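Local structure of Rab GDP-dissociation inhibitor (Saccharomyces cerevisiae, 2BCG) at residues I87-M92 with S421-M426; D111-S116 with Y236-L241; L330-P335 with V347-D352. The protein inhibits release of GDP from the Rab GTPase Sec4, extracts GDP-bound Ypt7 from vacuolar membranes and is essential for the yeast secretory pathway. One frame throughout, in Å; residues are numbered along the deposited sequence. Where two conformers were deposited one is given.

Contact 1: residues I87-M92 with S421-M426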
loop_
_atom_site.group_PDB
_atom_site.type_symbol
_atom_site.label_atom_id
_atom_site.label_comp_id
_atom_site.label_asym_id
_atom_site.label_seq_id
_atom_site.Cartn_x
_atom_site.Cartn_y
_atom_site.Cartn_z
ATOM N N ILE A 87 -2.558 -4.107 -10.420
ATOM C CA ILE A 87 -2.528 -2.843 -11.152
ATOM C C ILE A 87 -1.209 -2.101 -10.865
ATOM O O ILE A 87 -0.980 -1.690 -9.726
ATOM C CB ILE A 87 -3.746 -1.934 -10.809
ATOM C CG1 ILE A 87 -5.035 -2.665 -11.164
ATOM C CG2 ILE A 87 -3.583 -0.565 -11.534
ATOM C CD1 ILE A 87 -6.297 -1.841 -10.906
ATOM N N PRO A 88 -0.346 -1.945 -11.885
ATOM C CA PRO A 88 0.965 -1.392 -11.589
ATOM C C PRO A 88 0.927 0.120 -11.302
ATOM O O PRO A 88 0.314 0.891 -12.037
ATOM C CB PRO A 88 1.766 -1.727 -12.860
ATOM C CG PRO A 88 0.733 -1.711 -13.946
ATOM C CD PRO A 88 -0.513 -2.257 -13.324
ATOM N N LYS A 89 1.599 0.530 -10.244
ATOM C CA LYS A 89 1.777 1.971 -9.974
ATOM C C LYS A 89 3.072 2.142 -9.214
ATOM O O LYS A 89 3.383 1.291 -8.337
ATOM C CB LYS A 89 0.672 2.539 -9.065
ATOM C CG LYS A 89 -0.722 2.370 -9.580
ATOM C CD LYS A 89 -1.027 3.454 -10.616
ATOM C CE LYS A 89 -2.393 3.248 -11.194
ATOM N NZ LYS A 89 -2.676 4.341 -12.183
ATOM N N PHE A 90 3.820 3.207 -9.547
ATOM C CA PHE A 90 4.873 3.730 -8.696
ATOM C C PHE A 90 4.422 4.965 -7.904
ATOM O O PHE A 90 3.385 5.567 -8.203
ATOM C CB PHE A 90 6.083 4.074 -9.544
ATOM C CG PHE A 90 6.741 2.854 -10.178
ATOM C CD1 PHE A 90 6.925 2.763 -11.565
ATOM C CD2 PHE A 90 7.187 1.802 -9.384
ATOM C CE1 PHE A 90 7.560 1.634 -12.129
ATOM C CE2 PHE A 90 7.797 0.672 -9.956
ATOM C CZ PHE A 90 7.997 0.603 -11.331
ATOM N N LEU A 91 5.209 5.364 -6.902
ATOM C CA LEU A 91 4.954 6.647 -6.200
ATOM C C LEU A 91 5.966 7.717 -6.666
ATOM O O LEU A 91 7.160 7.475 -6.605
ATOM C CB LEU A 91 5.149 6.472 -4.684
ATOM C CG LEU A 91 4.030 5.750 -3.905
ATOM C CD1 LEU A 91 4.104 4.233 -4.142
ATOM C CD2 LEU A 91 4.096 6.072 -2.419
ATOM N N MET A 92 5.491 8.879 -7.118
ATOM C CA MET A 92 6.427 9.994 -7.296
ATOM C C MET A 92 7.021 10.375 -5.931
ATOM O O MET A 92 6.289 10.606 -4.949
ATOM C CB MET A 92 5.724 11.223 -7.888
ATOM C CG MET A 92 5.388 11.099 -9.342
ATOM S SD MET A 92 6.892 11.316 -10.341
ATOM C CE MET A 92 6.399 12.481 -11.591
ATOM N N SER A 421 1.158 5.693 -14.782
ATOM C CA SER A 421 2.188 4.800 -14.231
ATOM C C SER A 421 2.478 5.045 -12.752
ATOM O O SER A 421 3.258 4.319 -12.137
ATOM C CB SER A 421 3.470 4.979 -15.056
ATOM O OG SER A 421 4.048 6.255 -14.852
ATOM N N HIS A 422 1.840 6.066 -12.179
ATOM C CA HIS A 422 2.050 6.382 -10.772
ATOM C C HIS A 422 0.754 6.868 -10.126
ATOM O O HIS A 422 -0.271 6.964 -10.796
ATOM C CB HIS A 422 3.181 7.408 -10.626
ATOM C CG HIS A 422 2.939 8.676 -11.368
ATOM N ND1 HIS A 422 2.199 9.712 -10.843
ATOM C CD2 HIS A 422 3.330 9.078 -12.605
ATOM C CE1 HIS A 422 2.151 10.702 -11.718
ATOM N NE2 HIS A 422 2.833 10.347 -12.793
ATOM N N PHE A 423 0.794 7.138 -8.818
ATOM C CA PHE A 423 -0.439 7.327 -8.031
ATOM C C PHE A 423 -0.949 8.784 -7.938
ATOM O O PHE A 423 -1.931 9.062 -7.237
ATOM C CB PHE A 423 -0.266 6.711 -6.607
ATOM C CG PHE A 423 -0.820 5.290 -6.435
ATOM C CD1 PHE A 423 -2.067 4.934 -6.951
ATOM C CD2 PHE A 423 -0.119 4.322 -5.697
ATOM C CE1 PHE A 423 -2.605 3.641 -6.770
ATOM C CE2 PHE A 423 -0.655 3.049 -5.508
ATOM C CZ PHE A 423 -1.902 2.722 -6.028
ATOM N N GLU A 424 -0.363 9.726 -8.698
ATOM C CA GLU A 424 -0.828 11.113 -8.538
ATOM C C GLU A 424 -2.314 11.282 -8.862
ATOM O O GLU A 424 -3.031 12.021 -8.158
ATOM C CB GLU A 424 0.035 12.077 -9.348
ATOM C CG GLU A 424 0.350 13.342 -8.620
ATOM C CD GLU A 424 1.053 13.151 -7.259
ATOM O OE1 GLU A 424 1.783 12.141 -7.021
ATOM O OE2 GLU A 424 0.854 14.033 -6.415
ATOM N N SER A 425 -2.815 10.618 -9.905
ATOM C CA SER A 425 -4.242 10.778 -10.215
ATOM C C SER A 425 -5.133 10.142 -9.107
ATOM O O SER A 425 -6.275 10.581 -8.891
ATOM C CB SER A 425 -4.610 10.225 -11.598
ATOM O OG SER A 425 -4.386 8.828 -11.641
ATOM N N MET A 426 -4.615 9.141 -8.391
ATOM C CA MET A 426 -5.363 8.503 -7.292
ATOM C C MET A 426 -5.451 9.499 -6.129
ATOM O O MET A 426 -6.536 9.669 -5.567
ATOM C CB MET A 426 -4.711 7.164 -6.890
ATOM C CG MET A 426 -5.388 6.387 -5.742
ATOM S SD MET A 426 -5.004 7.082 -4.094
ATOM C CE MET A 426 -3.234 6.639 -3.993
HETATM O O HOH W 1 -2.911 6.853 -10.508
HETATM O O HOH W 2 2.663 9.535 -7.365
#
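Lys89 lays the aliphatic part of its side chain over one face of the Phe423 ring. Its CG stands 3.8 Å from the ring centroid and 17° off the normal, a CH-pi contact, and the two side chains cross at about a right angle. A bend at chi2 (-81°) lets CB and CG rest on the ring while CD moves on toward the carbonyl of His422. The opposite face of Phe423 takes the CE methyl of Met426, and Leu97 of helix 96-104 and Ile21 of helix 21-32 also touch this side chain. Without the Phe423 ring, as with an alanine here, the Lys89 methylenes and the Met426 methyl would probably lose their common partner, opening a gap beside those helices. The ammonium end of Lys89 forms a salt bridge with Asp418, bonds to the carbonyl of Ser420, and donates to a water, which in turn donates to His422 O and Ser425 OG.

The backbones form a single bridge at Phe90 and His422. Phe90 N donates to Ser421 O at 2.9 Å with an N-H...O angle of 174°, whereas the return bond, Phe423 N to Phe90 O at 3.1 Å, is weak. Met92 CG meets one face of the His422 imidazole, 4.0 Å from its centroid, with SD farther out above that face at 4.8 Å from the same centroid. ND1 of His422 accepts a weak bond from Glu424 N.

Phe423 is the N-cap residue of helix 424-438, so the contact ties the start of this helix to the chain entering strand 91-92. Buried Lys89 has its methylenes against an aromatic face and its nitrogen among oxygens, and the carboxylate of Asp418 probably helps to keep it charged.

Contact 2: residues D111-S116 with Y236-L241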
loop_
_atom_site.group_PDB
_atom_site.type_symbol
_atom_site.label_atom_id
_atom_site.label_comp_id
_atom_site.label_asym_id
_atom_site.label_seq_id
_atom_site.Cartn_x
_atom_site.Cartn_y
_atom_site.Cartn_z
ATOM N N ASP A 111 7.232 0.169 4.221
ATOM C CA ASP A 111 8.613 0.585 3.869
ATOM C C ASP A 111 8.729 0.788 2.364
ATOM O O ASP A 111 8.024 0.102 1.617
ATOM C CB ASP A 111 9.587 -0.497 4.285
ATOM C CG ASP A 111 9.728 -0.612 5.804
ATOM O OD1 ASP A 111 9.752 0.424 6.495
ATOM O OD2 ASP A 111 9.860 -1.744 6.289
ATOM N N PHE A 112 9.666 1.638 1.925
ATOM C CA PHE A 112 9.812 1.989 0.497
ATOM C C PHE A 112 11.223 1.857 0.030
ATOM O O PHE A 112 12.131 2.179 0.792
ATOM C CB PHE A 112 9.317 3.410 0.239
ATOM C CG PHE A 112 7.851 3.580 0.568
ATOM C CD1 PHE A 112 7.441 3.903 1.863
ATOM C CD2 PHE A 112 6.883 3.398 -0.402
ATOM C CE1 PHE A 112 6.115 4.054 2.184
ATOM C CE2 PHE A 112 5.537 3.524 -0.073
ATOM C CZ PHE A 112 5.165 3.850 1.220
ATOM N N LYS A 113 11.400 1.419 -1.220
ATOM C CA LYS A 113 12.718 1.468 -1.871
ATOM C C LYS A 113 12.611 2.308 -3.146
ATOM O O LYS A 113 11.568 2.395 -3.763
ATOM C CB LYS A 113 13.238 0.079 -2.304
ATOM C CG LYS A 113 13.553 -0.889 -1.240
ATOM C CD LYS A 113 14.481 -1.937 -1.814
ATOM C CE LYS A 113 15.173 -2.645 -0.668
ATOM N NZ LYS A 113 15.553 -4.029 -1.058
ATOM N N GLN A 114 13.722 2.916 -3.549
ATOM C CA GLN A 114 13.765 3.617 -4.831
ATOM C C GLN A 114 13.657 2.659 -5.999
ATOM O O GLN A 114 14.239 1.576 -5.990
ATOM C CB GLN A 114 15.087 4.354 -4.983
ATOM C CG GLN A 114 15.262 5.476 -3.995
ATOM C CD GLN A 114 16.541 6.248 -4.276
ATOM O OE1 GLN A 114 17.547 6.111 -3.564
ATOM N NE2 GLN A 114 16.522 7.026 -5.339
ATOM N N VAL A 115 12.982 3.107 -7.039
ATOM C CA VAL A 115 13.017 2.379 -8.324
ATOM C C VAL A 115 14.318 2.804 -9.047
ATOM O O VAL A 115 14.683 3.984 -9.023
ATOM C CB VAL A 115 11.737 2.747 -9.128
ATOM C CG1 VAL A 115 11.806 2.249 -10.576
ATOM C CG2 VAL A 115 10.467 2.213 -8.398
ATOM N N SER A 116 15.015 1.851 -9.658
ATOM C CA SER A 116 16.382 2.127 -10.195
ATOM C C SER A 116 16.461 3.134 -11.329
ATOM O O SER A 116 17.486 3.847 -11.490
ATOM C CB SER A 116 17.056 0.831 -10.643
ATOM O OG SER A 116 16.925 -0.137 -9.631
ATOM N N TYR A 236 8.714 2.558 -4.483
ATOM C CA TYR A 236 7.834 1.386 -4.556
ATOM C C TYR A 236 7.826 0.713 -3.168
ATOM O O TYR A 236 8.871 0.592 -2.550
ATOM C CB TYR A 236 8.313 0.404 -5.636
ATOM C CG TYR A 236 7.374 -0.777 -5.828
ATOM C CD1 TYR A 236 6.245 -0.670 -6.639
ATOM C CD2 TYR A 236 7.602 -1.993 -5.154
ATOM C CE1 TYR A 236 5.352 -1.731 -6.768
ATOM C CE2 TYR A 236 6.719 -3.055 -5.298
ATOM C CZ TYR A 236 5.598 -2.917 -6.087
ATOM O OH TYR A 236 4.763 -4.006 -6.198
ATOM N N PRO A 237 6.652 0.307 -2.675
ATOM C CA PRO A 237 6.595 -0.326 -1.344
ATOM C C PRO A 237 7.117 -1.760 -1.295
ATOM O O PRO A 237 6.770 -2.602 -2.145
ATOM C CB PRO A 237 5.096 -0.353 -1.015
ATOM C CG PRO A 237 4.424 -0.386 -2.350
ATOM C CD PRO A 237 5.318 0.399 -3.300
ATOM N N MET A 238 7.883 -2.056 -0.248
ATOM C CA MET A 238 8.254 -3.431 0.058
ATOM C C MET A 238 6.973 -4.234 0.319
ATOM O O MET A 238 6.039 -3.770 1.031
ATOM C CB MET A 238 9.149 -3.465 1.312
ATOM C CG MET A 238 10.475 -2.749 1.172
ATOM S SD MET A 238 11.494 -3.436 -0.149
ATOM C CE MET A 238 11.817 -5.060 0.567
ATOM N N TYR A 239 6.952 -5.430 -0.266
ATOM C CA TYR A 239 5.820 -6.371 -0.245
ATOM C C TYR A 239 4.629 -5.987 -1.131
ATOM O O TYR A 239 3.606 -6.675 -1.123
ATOM C CB TYR A 239 5.322 -6.676 1.173
ATOM C CG TYR A 239 6.331 -7.263 2.100
ATOM C CD1 TYR A 239 6.732 -8.610 2.017
ATOM C CD2 TYR A 239 6.903 -6.468 3.069
ATOM C CE1 TYR A 239 7.663 -9.138 2.937
ATOM C CE2 TYR A 239 7.799 -6.972 3.983
ATOM C CZ TYR A 239 8.191 -8.286 3.898
ATOM O OH TYR A 239 9.092 -8.740 4.805
ATOM N N GLY A 240 4.817 -4.970 -1.954
ATOM C CA GLY A 240 3.847 -4.687 -2.988
ATOM C C GLY A 240 2.831 -3.617 -2.616
ATOM O O GLY A 240 2.722 -3.175 -1.449
ATOM N N LEU A 241 2.094 -3.185 -3.641
ATOM C CA LEU A 241 1.149 -2.089 -3.457
ATOM C C LEU A 241 0.053 -2.407 -2.431
ATOM O O LEU A 241 -0.523 -1.484 -1.852
ATOM C CB LEU A 241 0.537 -1.701 -4.810
ATOM C CG LEU A 241 1.534 -1.108 -5.824
ATOM C CD1 LEU A 241 0.826 -0.875 -7.151
ATOM C CD2 LEU A 241 2.121 0.186 -5.281
HETATM O O HOH W 3 6.437 -2.578 3.488
#
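Strands 112-114 and 234-237 are neighbours in a three-stranded antiparallel sheet, and both segments reach into regions that interact with Ypt1. Lys113 and Tyr236 form the hydrogen-bonded pair: Lys113 N donates to Tyr236 O at 3.0 Å, and Tyr236 N returns a bond to Lys113 O at 2.9 Å. Phe112 and Pro237 are the adjacent non-hydrogen-bonded pair, with Phe112 CE2 4.0 Å from Pro237 CB. Both of these side chains also touch Leu91.

A type II beta turn runs from Pro237 to Gly240, closed by Gly240 N to Pro237 O at 3.1 Å. Met238, in the turn, donates from its N to Asp111 O at 2.9 Å, and a water joins Met238 O to Asp111 N. Bends at chi2 (-60°) and chi3 (-67°) fold the Met238 chain back, bringing SD alongside the Lys113 methylenes, 3.5 Å from Lys113 CG. The Lys113 ammonium hydrogen-bonds to the carbonyl of Ala353. Phe112 makes backbone hydrogen bonds to the other protein chain of the assembly, and Asp111 and Lys113 pack on polar side chains of that chain.

Contact 3: residues L330-P335 with V347-D352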
loop_
_atom_site.group_PDB
_atom_site.type_symbol
_atom_site.label_atom_id
_atom_site.label_comp_id
_atom_site.label_asym_id
_atom_site.label_seq_id
_atom_site.Cartn_x
_atom_site.Cartn_y
_atom_site.Cartn_z
ATOM N N LEU A 330 12.427 -0.988 -12.529
ATOM C CA LEU A 330 12.468 0.119 -13.476
ATOM C C LEU A 330 11.100 0.354 -14.058
ATOM O O LEU A 330 10.203 -0.515 -13.979
ATOM C CB LEU A 330 13.482 -0.109 -14.610
ATOM C CG LEU A 330 13.190 -1.311 -15.520
ATOM C CD1 LEU A 330 13.404 -0.985 -17.022
ATOM C CD2 LEU A 330 13.975 -2.586 -15.136
ATOM N N GLN A 331 10.952 1.517 -14.684
ATOM C CA GLN A 331 9.873 1.794 -15.600
ATOM C C GLN A 331 10.395 1.788 -17.029
ATOM O O GLN A 331 11.488 2.319 -17.275
ATOM C CB GLN A 331 9.307 3.194 -15.303
ATOM C CG GLN A 331 8.507 3.809 -16.462
ATOM C CD GLN A 331 7.785 5.045 -16.031
ATOM O OE1 GLN A 331 6.581 5.014 -15.738
ATOM N NE2 GLN A 331 8.510 6.154 -15.988
ATOM N N ILE A 332 9.633 1.209 -17.950
ATOM C CA ILE A 332 9.875 1.498 -19.361
ATOM C C ILE A 332 8.703 2.312 -19.897
ATOM O O ILE A 332 7.539 1.962 -19.629
ATOM C CB ILE A 332 10.035 0.213 -20.217
ATOM C CG1 ILE A 332 11.190 -0.655 -19.703
ATOM C CG2 ILE A 332 10.278 0.582 -21.688
ATOM C CD1 ILE A 332 11.267 -2.041 -20.406
ATOM N N ILE A 333 9.022 3.350 -20.686
ATOM C CA ILE A 333 8.000 4.157 -21.353
ATOM C C ILE A 333 8.159 3.952 -22.856
ATOM O O ILE A 333 9.254 4.215 -23.381
ATOM C CB ILE A 333 8.169 5.675 -21.071
ATOM C CG1 ILE A 333 8.072 5.975 -19.581
ATOM C CG2 ILE A 333 7.112 6.494 -21.814
ATOM C CD1 ILE A 333 8.560 7.352 -19.193
ATOM N N ILE A 334 7.097 3.497 -23.533
ATOM C CA ILE A 334 7.134 3.415 -24.999
ATOM C C ILE A 334 6.232 4.539 -25.511
ATOM O O ILE A 334 5.010 4.378 -25.489
ATOM C CB ILE A 334 6.691 2.023 -25.523
ATOM C CG1 ILE A 334 7.470 0.897 -24.827
ATOM C CG2 ILE A 334 6.868 1.919 -27.047
ATOM C CD1 ILE A 334 7.118 -0.506 -25.324
ATOM N N PRO A 335 6.830 5.695 -25.911
ATOM C CA PRO A 335 6.009 6.819 -26.401
ATOM C C PRO A 335 5.231 6.423 -27.635
ATOM O O PRO A 335 5.717 5.670 -28.480
ATOM C CB PRO A 335 7.051 7.893 -26.766
ATOM C CG PRO A 335 8.207 7.576 -25.886
ATOM C CD PRO A 335 8.252 6.054 -25.921
ATOM N N VAL A 347 5.843 -0.300 -18.960
ATOM C CA VAL A 347 6.202 -1.526 -18.260
ATOM C C VAL A 347 6.686 -1.123 -16.871
ATOM O O VAL A 347 7.434 -0.150 -16.704
ATOM C CB VAL A 347 7.274 -2.363 -18.997
ATOM C CG1 VAL A 347 7.313 -3.791 -18.425
ATOM C CG2 VAL A 347 6.994 -2.434 -20.524
ATOM N N ALA A 348 6.258 -1.884 -15.871
ATOM C CA ALA A 348 6.666 -1.680 -14.485
ATOM C C ALA A 348 7.323 -2.968 -14.064
ATOM O O ALA A 348 6.711 -4.041 -14.106
ATOM C CB ALA A 348 5.469 -1.401 -13.582
ATOM N N ILE A 349 8.581 -2.867 -13.678
ATOM C CA ILE A 349 9.360 -4.045 -13.316
ATOM C C ILE A 349 9.838 -3.927 -11.874
ATOM O O ILE A 349 10.397 -2.899 -11.484
ATOM C CB ILE A 349 10.569 -4.198 -14.269
ATOM C CG1 ILE A 349 10.068 -4.513 -15.692
ATOM C CG2 ILE A 349 11.560 -5.265 -13.803
ATOM C CD1 ILE A 349 10.570 -3.528 -16.746
ATOM N N VAL A 350 9.580 -4.982 -11.087
ATOM C CA VAL A 350 10.037 -5.082 -9.703
ATOM C C VAL A 350 10.488 -6.540 -9.527
ATOM O O VAL A 350 10.218 -7.395 -10.402
ATOM C CB VAL A 350 8.915 -4.647 -8.700
ATOM C CG1 VAL A 350 8.709 -3.121 -8.724
ATOM C CG2 VAL A 350 7.590 -5.422 -9.000
ATOM N N SER A 351 11.128 -6.852 -8.417
ATOM C CA SER A 351 11.703 -8.170 -8.295
ATOM C C SER A 351 11.816 -8.583 -6.824
ATOM O O SER A 351 11.180 -8.000 -5.961
ATOM C CB SER A 351 13.046 -8.184 -9.021
ATOM O OG SER A 351 13.968 -7.311 -8.387
ATOM N N ASP A 352 12.651 -9.581 -6.559
ATOM C CA ASP A 352 12.813 -10.086 -5.192
ATOM C C ASP A 352 13.308 -8.974 -4.243
ATOM O O ASP A 352 13.134 -9.079 -3.011
ATOM C CB ASP A 352 13.576 -11.454 -5.091
ATOM C CG ASP A 352 15.111 -11.321 -5.186
ATOM O OD1 ASP A 352 15.770 -12.360 -5.456
ATOM O OD2 ASP A 352 15.659 -10.229 -4.993
HETATM O O HOH W 4 5.826 2.156 -15.562
#
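Leu330 runs beside Ile349, the two side chains pointing the same way from a hydrogen-bonded pair of the hairpin formed by strands 330-334 and 345-351. From its CB, chi1 of 63° sets CG between the backbone N and the carbonyl carbon. There CG meets Ile349 CD1 at 3.6 Å. At the tip the two branches meet different parts of Ile349: Leu330 CD1 lies against the same Ile349 methyl, while Leu330 CD2 reaches Ile349 CG2 at 3.8 Å and also touches Ile349 CB. Ile349 CD1 then extends to Ile332 CD1, 4.0 Å away, so this one methyl packs against both Leu330 and Ile332. Ile332 in turn meets Val347, their CB atoms 4.0 Å apart.

These four side chains share one face of the sheet. Beneath them the strand axes run 166° apart in direction, close to antiparallel, and approach to 4.9 Å. Leu330 and Ile349 exchange two backbone bonds, with Ile349 N donating to Leu330 O at 2.9 Å. Ile332 and Val347 exchange another two; both bonds in this second pair are 2.9 Å long, between Ile332 N and Val347 O and between Val347 N and Ile332 O.

Gln331 and Ala348, the intervening non-hydrogen-bonded pair, face the other way. Gln331 is extended beyond CG, and a water bridges its OE1 to Val347 O. OE1 also bonds to Ser421 OG, and NE2 to the hydroxyls of Tyr234 and Ser118. Strands 118-122 and 362-369 flank the hairpin within a larger mixed sheet. On the Leu330, Ile332, Val347 and Ile349 face the contact is wholly aliphatic, whereas Gln331 brings a buried amide whose oxygen and nitrogen both have hydrogen-bond partners.

Overall arrangement
Contact 1 lies about 2 Å from the centre of the chain and contacts 2 and 3 about 13 Å from it; the contact centres are 12 to 13 Å apart. Contacts 1 and 2 reach the same three-stranded sheet and touch where Phe90 CD2 packs 3.4 Å from Val115 CG2. Contact 3 belongs to the mixed sheet and meets contact 1 where Phe90 CZ lies 3.6 Å from Leu330 O; Val115 CG1, 3.7 Å from Leu330 CA, joins it to contact 2. Along the sequence, contacts 2 and 3 follow one another inside the loop closed by contact 1. Contact 2 meets the partner protein, whereas Met92 and Gln331 side chains each lie about 11 Å from a bound geranylgeranyl group.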